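Local coordinates for putative iron-regulated protein A (Parabacteroides distasonis ATCC 8503, PDB 4ECG) that is of uncertain function but carries bound calcium ions and, as an imelysin-like member of the peptidase M75 family, is a putative metalloendopeptidase, at residues K17-D22 with P324-L329; K49-K54 with S186-L191; T56-A61 with D79-V84. All coordinates share one frame; numbering follows the deposited sequence.

Contact 1: K17-D22 with P324-L329; sequences KNLPAD and PTLDSL
Leu19 and Pro20, neighbours in an extended loop, lie against the first two turns of helix 324-343, where Thr325, Leu326 and Leu329 receive them. Leu19 contributes the largest buried area, and it works through a single branch. Its CD2 methyl rests on the helix backbone, 3.7 Å from Leu326 CA, and also touches Leu326 CB. One turn further on, the same methyl meets Leu329 CD1 at 3.9 Å. The first torsion (chi1 -73°) sets Leu19 CG beside its own backbone N, and from there the branch reaches the helix although the CB itself does not head for it. Pro20 leans on Thr325 with the CG and CD corner of its ring. Pro20 CG approaches Thr325 OG1 at 3.3 Å. Pro20 CD lies 3.8 Å from Thr325 CG2. The threonine thus meets the CG-CD bond of the proline with both its hydroxyl and its methyl, and the two side chains cross obliquely. Between the segments the contact is van der Waals packing alone, near the protein surface. Polar stitching comes from Asn323, just ahead of the helix: ND2 binds Pro20 O and Asp22 OD1, and OD1 accepts from Leu326 N. Leu19 and Leu326 both also touch Val374, so the N-terminal loop runs over helix 324-343 where it meets helix 355-377, with helix 315-322 touching Leu326 through Thr319.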
loop_
_atom_site.group_PDB
_atom_site.type_symbol
_atom_site.label_atom_id
_atom_site.label_comp_id
_atom_site.label_asym_id
_atom_site.label_seq_id
_atom_site.Cartn_x
_atom_site.Cartn_y
_atom_site.Cartn_z
ATOM N N LYS A 17 -13.678 -15.485 17.278
ATOM C CA LYS A 17 -13.152 -16.150 18.484
ATOM C C LYS A 17 -14.126 -17.189 19.067
ATOM O O LYS A 17 -13.849 -17.767 20.092
ATOM C CB LYS A 17 -12.792 -15.088 19.558
ATOM C CG LYS A 17 -11.399 -14.435 19.377
ATOM C CD LYS A 17 -11.304 -12.959 19.858
ATOM C CE LYS A 17 -10.670 -12.752 21.251
ATOM N NZ LYS A 17 -9.804 -11.524 21.305
ATOM N N ASN A 18 -15.276 -17.398 18.408
ATOM C CA ASN A 18 -16.349 -18.325 18.843
ATOM C C ASN A 18 -16.957 -18.926 17.572
ATOM O O ASN A 18 -18.009 -18.500 17.098
ATOM C CB ASN A 18 -17.471 -17.618 19.640
ATOM C CG ASN A 18 -16.975 -16.963 20.922
ATOM O OD1 ASN A 18 -16.889 -17.602 21.969
ATOM N ND2 ASN A 18 -16.661 -15.664 20.846
ATOM N N LEU A 19 -16.244 -19.886 16.997
ATOM C CA LEU A 19 -16.638 -20.510 15.762
ATOM C C LEU A 19 -17.232 -21.877 16.037
ATOM O O LEU A 19 -16.972 -22.485 17.102
ATOM C CB LEU A 19 -15.434 -20.650 14.831
ATOM C CG LEU A 19 -14.956 -19.352 14.201
ATOM C CD1 LEU A 19 -13.496 -19.520 13.851
ATOM C CD2 LEU A 19 -15.766 -18.956 12.971
ATOM N N PRO A 20 -18.040 -22.374 15.074
ATOM C CA PRO A 20 -18.446 -23.787 15.144
ATOM C C PRO A 20 -17.272 -24.648 14.699
ATOM O O PRO A 20 -16.277 -24.120 14.154
ATOM C CB PRO A 20 -19.610 -23.867 14.140
ATOM C CG PRO A 20 -19.339 -22.773 13.119
ATOM C CD PRO A 20 -18.604 -21.686 13.880
ATOM N N ALA A 21 -17.406 -25.949 14.921
ATOM C CA ALA A 21 -16.426 -26.955 14.503
ATOM C C ALA A 21 -16.069 -26.857 13.014
ATOM O O ALA A 21 -16.957 -26.574 12.189
ATOM C CB ALA A 21 -16.994 -28.339 14.801
ATOM N N ASP A 22 -14.792 -27.059 12.656
ATOM C CA ASP A 22 -14.423 -27.171 11.223
ATOM C C ASP A 22 -15.209 -28.309 10.534
ATOM O O ASP A 22 -15.735 -29.202 11.220
ATOM C CB ASP A 22 -12.919 -27.403 11.035
ATOM C CG ASP A 22 -12.068 -26.145 11.307
ATOM O OD1 ASP A 22 -12.670 -25.078 11.625
ATOM O OD2 ASP A 22 -10.797 -26.254 11.221
ATOM N N PRO A 324 -17.401 -23.143 6.706
ATOM C CA PRO A 324 -18.271 -22.119 6.025
ATOM C C PRO A 324 -18.572 -20.855 6.839
ATOM O O PRO A 324 -18.675 -19.779 6.254
ATOM C CB PRO A 324 -19.550 -22.881 5.728
ATOM C CG PRO A 324 -19.143 -24.317 5.649
ATOM C CD PRO A 324 -17.972 -24.490 6.595
ATOM N N THR A 325 -18.675 -20.980 8.162
ATOM C CA THR A 325 -19.018 -19.873 9.040
ATOM C C THR A 325 -17.858 -18.871 9.105
ATOM O O THR A 325 -18.062 -17.685 9.006
ATOM C CB THR A 325 -19.411 -20.372 10.454
ATOM O OG1 THR A 325 -20.462 -21.334 10.336
ATOM C CG2 THR A 325 -19.911 -19.244 11.345
ATOM N N LEU A 326 -16.638 -19.358 9.264
ATOM C CA LEU A 326 -15.467 -18.511 9.293
ATOM C C LEU A 326 -15.361 -17.773 7.967
ATOM O O LEU A 326 -15.123 -16.575 7.961
ATOM C CB LEU A 326 -14.190 -19.334 9.552
ATOM C CG LEU A 326 -12.851 -18.669 9.270
ATOM C CD1 LEU A 326 -12.651 -17.438 10.125
ATOM C CD2 LEU A 326 -11.763 -19.703 9.543
ATOM N N ASP A 327 -15.536 -18.465 6.848
ATOM C CA ASP A 327 -15.464 -17.786 5.541
ATOM C C ASP A 327 -16.551 -16.699 5.415
ATOM O O ASP A 327 -16.324 -15.567 4.945
ATOM C CB ASP A 327 -15.626 -18.768 4.380
ATOM C CG ASP A 327 -15.824 -18.048 3.062
ATOM O OD1 ASP A 327 -14.886 -17.344 2.663
ATOM O OD2 ASP A 327 -16.905 -18.142 2.450
ATOM N N SER A 328 -17.748 -17.072 5.825
ATOM C CA SER A 328 -18.867 -16.175 5.744
ATOM C C SER A 328 -18.586 -14.971 6.635
ATOM O O SER A 328 -18.859 -13.851 6.234
ATOM C CB SER A 328 -20.110 -16.924 6.157
ATOM O OG SER A 328 -21.195 -16.071 6.074
ATOM N N LEU A 329 -17.972 -15.184 7.801
ATOM C CA LEU A 329 -17.644 -14.047 8.674
ATOM C C LEU A 329 -16.556 -13.097 8.057
ATOM O O LEU A 329 -16.554 -11.883 8.329
ATOM C CB LEU A 329 -17.217 -14.537 10.059
ATOM C CG LEU A 329 -18.292 -14.920 11.064
ATOM C CD1 LEU A 329 -17.554 -15.534 12.251
ATOM C CD2 LEU A 329 -19.206 -13.744 11.510
#

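Contact 2: K49-K54 with S186-L191; sequences KDMLTK and SDTQDL
Met51, present as selenomethionine, reaches across to Thr188 and Leu191 in an antiparallel helix pair of the largely helical imelysin-like fold. The axes of the two short segments run at 155° and come within 9.3 Å. The Met51 chain leaves its helix with CG anti to the backbone N (chi1 -162°) and stays extended, passing across the Thr188 side chain at a slant. Its CB begins at the margin of the Thr188 methyl, CG packs more closely on it, 3.8 Å from Thr188 CG2, and SE touches that methyl and, one turn on, Leu191 CD2 at 4.1 Å. The terminal Met51 CE finishes 3.5 Å from Thr188 OG1, a van der Waals contact; the hydroxyl itself is hydrogen-bonded to Met184 O within its own helix. Trp88 touches both Met51 and Leu191, bringing helix 71-89 to the same buried spot, and the Met51 side chain is about 10 Å from a bound calcium ion. Thr188 CG2 is shared: it also sits against the neighbouring backbone, 3.7 Å from Leu52 CA. At the more exposed margin of the pair, Leu52 CD1 presses on the aliphatic part of Gln189, 3.4 Å from its CG.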
loop_
_atom_site.group_PDB
_atom_site.type_symbol
_atom_site.label_atom_id
_atom_site.label_comp_id
_atom_site.label_asym_id
_atom_site.label_seq_id
_atom_site.Cartn_x
_atom_site.Cartn_y
_atom_site.Cartn_z
ATOM N N LYS A 49 2.124 -5.017 -12.711
ATOM C CA LYS A 49 2.166 -4.645 -14.131
ATOM C C LYS A 49 1.344 -3.383 -14.377
ATOM O O LYS A 49 1.720 -2.533 -15.154
ATOM C CB LYS A 49 1.663 -5.832 -14.993
ATOM C CG LYS A 49 1.290 -5.574 -16.454
ATOM C CD LYS A 49 2.492 -5.483 -17.395
ATOM C CE LYS A 49 2.089 -5.532 -18.889
ATOM N NZ LYS A 49 1.503 -6.849 -19.336
ATOM N N ASP A 50 0.202 -3.285 -13.729
ATOM C CA ASP A 50 -0.685 -2.132 -13.878
ATOM C C ASP A 50 0.051 -0.956 -13.258
ATOM O O ASP A 50 0.015 0.151 -13.791
ATOM C CB ASP A 50 -2.019 -2.391 -13.149
ATOM C CG ASP A 50 -3.026 -1.206 -13.194
ATOM O OD1 ASP A 50 -3.208 -0.567 -14.267
ATOM O OD2 ASP A 50 -3.690 -0.953 -12.136
HETATM N N MSE A 51 0.702 -1.187 -12.121
HETATM C CA MSE A 51 1.544 -0.147 -11.520
HETATM C C MSE A 51 2.655 0.339 -12.515
HETATM O O MSE A 51 2.841 1.542 -12.672
HETATM C CB MSE A 51 2.170 -0.620 -10.219
HETATM C CG MSE A 51 2.683 0.553 -9.340
HETATM SE SE MSE A 51 3.533 -0.117 -7.764
HETATM C CE MSE A 51 4.347 1.617 -7.296
ATOM N N LEU A 52 3.366 -0.568 -13.192
ATOM C CA LEU A 52 4.454 -0.129 -14.063
ATOM C C LEU A 52 3.856 0.714 -15.190
ATOM O O LEU A 52 4.378 1.791 -15.491
ATOM C CB LEU A 52 5.321 -1.279 -14.602
ATOM C CG LEU A 52 6.468 -0.922 -15.568
ATOM C CD1 LEU A 52 7.437 0.094 -14.965
ATOM C CD2 LEU A 52 7.208 -2.169 -16.054
ATOM N N THR A 53 2.735 0.260 -15.756
ATOM C CA THR A 53 2.099 0.970 -16.869
ATOM C C THR A 53 1.718 2.365 -16.364
ATOM O O THR A 53 2.053 3.353 -16.994
ATOM C CB THR A 53 0.881 0.209 -17.460
ATOM O OG1 THR A 53 1.296 -1.065 -17.994
ATOM C CG2 THR A 53 0.199 1.026 -18.558
ATOM N N LYS A 54 1.078 2.451 -15.198
ATOM C CA LYS A 54 0.594 3.730 -14.704
ATOM C C LYS A 54 1.757 4.630 -14.257
ATOM O O LYS A 54 1.651 5.864 -14.354
ATOM C CB LYS A 54 -0.415 3.578 -13.551
ATOM C CG LYS A 54 -1.609 2.648 -13.761
ATOM C CD LYS A 54 -2.813 3.354 -14.308
ATOM C CE LYS A 54 -3.983 2.413 -14.634
ATOM N NZ LYS A 54 -4.670 2.015 -13.387
ATOM N N SER A 186 11.893 3.895 -11.611
ATOM C CA SER A 186 12.969 2.924 -11.509
ATOM C C SER A 186 12.623 1.841 -10.434
ATOM O O SER A 186 12.818 0.637 -10.671
ATOM C CB SER A 186 14.251 3.677 -11.138
ATOM O OG SER A 186 15.274 2.778 -10.942
ATOM N N ASP A 187 12.122 2.283 -9.272
ATOM C CA ASP A 187 11.777 1.390 -8.165
ATOM C C ASP A 187 10.634 0.473 -8.615
ATOM O O ASP A 187 10.668 -0.720 -8.382
ATOM C CB ASP A 187 11.397 2.166 -6.883
ATOM C CG ASP A 187 12.616 2.841 -6.167
ATOM O OD1 ASP A 187 13.786 2.469 -6.465
ATOM O OD2 ASP A 187 12.391 3.738 -5.264
ATOM N N THR A 188 9.668 1.030 -9.336
ATOM C CA THR A 188 8.531 0.276 -9.888
ATOM C C THR A 188 8.954 -0.764 -10.916
ATOM O O THR A 188 8.488 -1.880 -10.884
ATOM C CB THR A 188 7.432 1.222 -10.457
ATOM O OG1 THR A 188 7.089 2.211 -9.466
ATOM C CG2 THR A 188 6.163 0.425 -10.810
ATOM N N GLN A 189 9.842 -0.387 -11.824
ATOM C CA GLN A 189 10.471 -1.356 -12.706
ATOM C C GLN A 189 11.127 -2.452 -11.889
ATOM O O GLN A 189 10.953 -3.613 -12.220
ATOM C CB GLN A 189 11.509 -0.716 -13.651
ATOM C CG GLN A 189 10.848 0.093 -14.764
ATOM C CD GLN A 189 11.774 1.102 -15.437
ATOM O OE1 GLN A 189 12.906 1.322 -14.982
ATOM N NE2 GLN A 189 11.283 1.736 -16.530
ATOM N N ASP A 190 11.877 -2.099 -10.839
ATOM C CA ASP A 190 12.587 -3.119 -10.083
ATOM C C ASP A 190 11.581 -4.069 -9.408
ATOM O O ASP A 190 11.776 -5.267 -9.399
ATOM C CB ASP A 190 13.619 -2.521 -9.108
ATOM C CG ASP A 190 14.857 -1.925 -9.837
ATOM O OD1 ASP A 190 15.055 -2.262 -11.005
ATOM O OD2 ASP A 190 15.602 -1.100 -9.266
ATOM N N LEU A 191 10.471 -3.533 -8.941
ATOM C CA LEU A 191 9.450 -4.297 -8.245
ATOM C C LEU A 191 8.832 -5.338 -9.172
ATOM O O LEU A 191 8.703 -6.508 -8.808
ATOM C CB LEU A 191 8.351 -3.327 -7.734
ATOM C CG LEU A 191 7.252 -3.823 -6.807
ATOM C CD1 LEU A 191 7.837 -4.694 -5.682
ATOM C CD2 LEU A 191 6.467 -2.615 -6.248
#

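Contact 3: T56-A61 with D79-V84; sequences TAYKNA and DAWRAV
Tyr58 and Ala80 meet where the helices bring their backbones nearest, with Tyr58 CA and Ala80 CA 4.9 Å apart. The segments belong to helices 29-68 and 71-89, which form an antiparallel helical hairpin; their local axes approach to 8.6 Å at an angle of 163°. The small side chain of Ala80 is consistent with so close an approach. The bump of Ala80 CB enters a shallow hollow floored by Tyr58 CA, at 3.7 Å, and walled by Tyr58 CB and by Ala61 CB, 4.2 Å away. In return the Tyr58 ring lies against the next residue, Trp81. Its CG stands anti to the backbone N (chi1 165°), and the ring runs beside the Trp81 side chain, both pointing the same way. Tyr58 CD1 passes the Trp81 backbone N, and Tyr58 CE1 packs on Trp81 CB at 3.7 Å. Farther out, the edge of the indole is turned to the tyrosine face in an offset edge-to-face pair, with 5.7 Å between the centroids of the tyrosine ring and the five-membered ring and 64° between their planes. One turn beyond Ala80, Val84 CG1 packs at the root of the tyrosine, 4.3 Å from Tyr58 CB. Cohesion between the two segments therefore comes from fitted carbon surfaces and the aromatic pair, while the polar ends of the rings are satisfied by other helices, Tyr58 OH with Ser181 OG and Trp81 NE1 with Phe148 O.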
loop_
_atom_site.group_PDB
_atom_site.type_symbol
_atom_site.label_atom_id
_atom_site.label_comp_id
_atom_site.label_asym_id
_atom_site.label_seq_id
_atom_site.Cartn_x
_atom_site.Cartn_y
_atom_site.Cartn_z
ATOM N N THR A 56 4.882 4.655 -15.646
ATOM C CA THR A 56 5.367 5.190 -16.901
ATOM C C THR A 56 4.477 6.339 -17.399
ATOM O O THR A 56 5.001 7.352 -17.811
ATOM C CB THR A 56 5.542 4.063 -17.947
ATOM O OG1 THR A 56 6.358 3.000 -17.377
ATOM C CG2 THR A 56 6.158 4.613 -19.338
ATOM N N ALA A 57 3.153 6.252 -17.301
ATOM C CA ALA A 57 2.299 7.412 -17.694
ATOM C C ALA A 57 2.552 8.594 -16.755
ATOM O O ALA A 57 2.656 9.774 -17.188
ATOM C CB ALA A 57 0.831 7.066 -17.692
ATOM N N TYR A 58 2.699 8.290 -15.472
ATOM C CA TYR A 58 2.957 9.346 -14.517
ATOM C C TYR A 58 4.274 10.106 -14.807
ATOM O O TYR A 58 4.274 11.330 -14.794
ATOM C CB TYR A 58 2.924 8.835 -13.105
ATOM C CG TYR A 58 3.535 9.818 -12.142
ATOM C CD1 TYR A 58 2.815 10.873 -11.612
ATOM C CD2 TYR A 58 4.847 9.663 -11.731
ATOM C CE1 TYR A 58 3.427 11.784 -10.717
ATOM C CE2 TYR A 58 5.443 10.524 -10.824
ATOM C CZ TYR A 58 4.752 11.585 -10.340
ATOM O OH TYR A 58 5.455 12.399 -9.541
ATOM N N LYS A 59 5.371 9.405 -15.098
ATOM C CA LYS A 59 6.667 10.056 -15.340
ATOM C C LYS A 59 6.589 10.872 -16.655
ATOM O O LYS A 59 7.048 12.008 -16.685
ATOM C CB LYS A 59 7.819 9.024 -15.276
ATOM C CG LYS A 59 9.086 9.291 -16.062
ATOM C CD LYS A 59 9.998 10.236 -15.294
ATOM C CE LYS A 59 11.238 10.584 -16.115
ATOM N NZ LYS A 59 11.783 11.864 -15.589
ATOM N N ASN A 60 5.947 10.328 -17.695
ATOM C CA ASN A 60 5.718 11.067 -18.950
ATOM C C ASN A 60 4.875 12.316 -18.722
ATOM O O ASN A 60 5.199 13.352 -19.276
ATOM C CB ASN A 60 5.116 10.193 -20.075
ATOM C CG ASN A 60 6.081 9.110 -20.549
ATOM O OD1 ASN A 60 7.280 9.328 -20.566
ATOM N ND2 ASN A 60 5.568 7.937 -20.877
ATOM N N ALA A 61 3.869 12.244 -17.861
ATOM C CA ALA A 61 3.032 13.418 -17.584
ATOM C C ALA A 61 3.797 14.463 -16.774
ATOM O O ALA A 61 3.696 15.631 -17.045
ATOM C CB ALA A 61 1.755 13.019 -16.853
ATOM N N ASP A 79 -3.423 13.965 -11.707
ATOM C CA ASP A 79 -4.317 12.828 -11.949
ATOM C C ASP A 79 -3.475 11.542 -12.052
ATOM O O ASP A 79 -3.800 10.503 -11.445
ATOM C CB ASP A 79 -5.107 12.991 -13.265
ATOM C CG ASP A 79 -6.208 14.116 -13.217
ATOM O OD1 ASP A 79 -6.493 14.621 -12.113
ATOM O OD2 ASP A 79 -6.799 14.458 -14.304
ATOM N N ALA A 80 -2.410 11.601 -12.842
ATOM C CA ALA A 80 -1.544 10.440 -13.052
ATOM C C ALA A 80 -0.904 9.964 -11.705
ATOM O O ALA A 80 -0.754 8.781 -11.466
ATOM C CB ALA A 80 -0.498 10.734 -14.142
ATOM N N TRP A 81 -0.603 10.882 -10.806
ATOM C CA TRP A 81 -0.039 10.546 -9.485
ATOM C C TRP A 81 -1.026 9.719 -8.714
ATOM O O TRP A 81 -0.682 8.635 -8.172
ATOM C CB TRP A 81 0.314 11.838 -8.720
ATOM C CG TRP A 81 0.906 11.627 -7.363
ATOM C CD1 TRP A 81 2.249 11.523 -7.033
ATOM C CD2 TRP A 81 0.191 11.406 -6.100
ATOM N NE1 TRP A 81 2.397 11.280 -5.694
ATOM C CE2 TRP A 81 1.203 11.204 -5.089
ATOM C CE3 TRP A 81 -1.137 11.368 -5.730
ATOM C CZ2 TRP A 81 0.879 10.972 -3.770
ATOM C CZ3 TRP A 81 -1.460 11.141 -4.389
ATOM C CH2 TRP A 81 -0.474 10.939 -3.438
ATOM N N ARG A 82 -2.274 10.198 -8.651
ATOM C CA ARG A 82 -3.377 9.431 -8.011
ATOM C C ARG A 82 -3.629 8.048 -8.624
ATOM O O ARG A 82 -3.916 7.085 -7.912
ATOM C CB ARG A 82 -4.697 10.196 -8.045
ATOM C CG ARG A 82 -4.709 11.502 -7.261
ATOM C CD ARG A 82 -6.126 12.065 -7.252
ATOM N NE ARG A 82 -6.203 13.486 -6.850
ATOM C CZ ARG A 82 -6.180 13.952 -5.592
ATOM N NH1 ARG A 82 -6.016 13.137 -4.564
ATOM N NH2 ARG A 82 -6.324 15.250 -5.348
ATOM N N ALA A 83 -3.577 7.976 -9.941
ATOM C CA ALA A 83 -3.880 6.745 -10.667
ATOM C C ALA A 83 -2.780 5.674 -10.456
ATOM O O ALA A 83 -3.092 4.522 -10.305
ATOM C CB ALA A 83 -4.108 7.033 -12.150
ATOM N N VAL A 84 -1.500 6.056 -10.420
ATOM C CA VAL A 84 -0.438 5.079 -10.119
ATOM C C VAL A 84 -0.510 4.649 -8.665
ATOM O O VAL A 84 -0.121 3.535 -8.304
ATOM C CB VAL A 84 1.011 5.536 -10.536
ATOM C CG1 VAL A 84 1.598 6.626 -9.662
ATOM C CG2 VAL A 84 1.918 4.347 -10.520
#

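In the fold
From the N terminus, the loop 17-22 is met first, and contact 1 ties it to the start of helix 324-343, closing a loop of some three hundred residues, most of the chain, inside which both other contacts are nested. Helix 29-68 follows and serves both of them. Contact 2 joins its 49-54 portion to helix 171-196, and contact 3, nested in turn inside that loop, folds 56-61 back onto helix 71-89. Contacts 2 and 3 lie 11 Å apart between centres and touch where Val84 packs against Met51 and Lys54; helix 29-68 thus links helix 171-196 with helix 71-89. Contact 1 lies across the chain's centre from both, its centre 38 Å from that of contact 2.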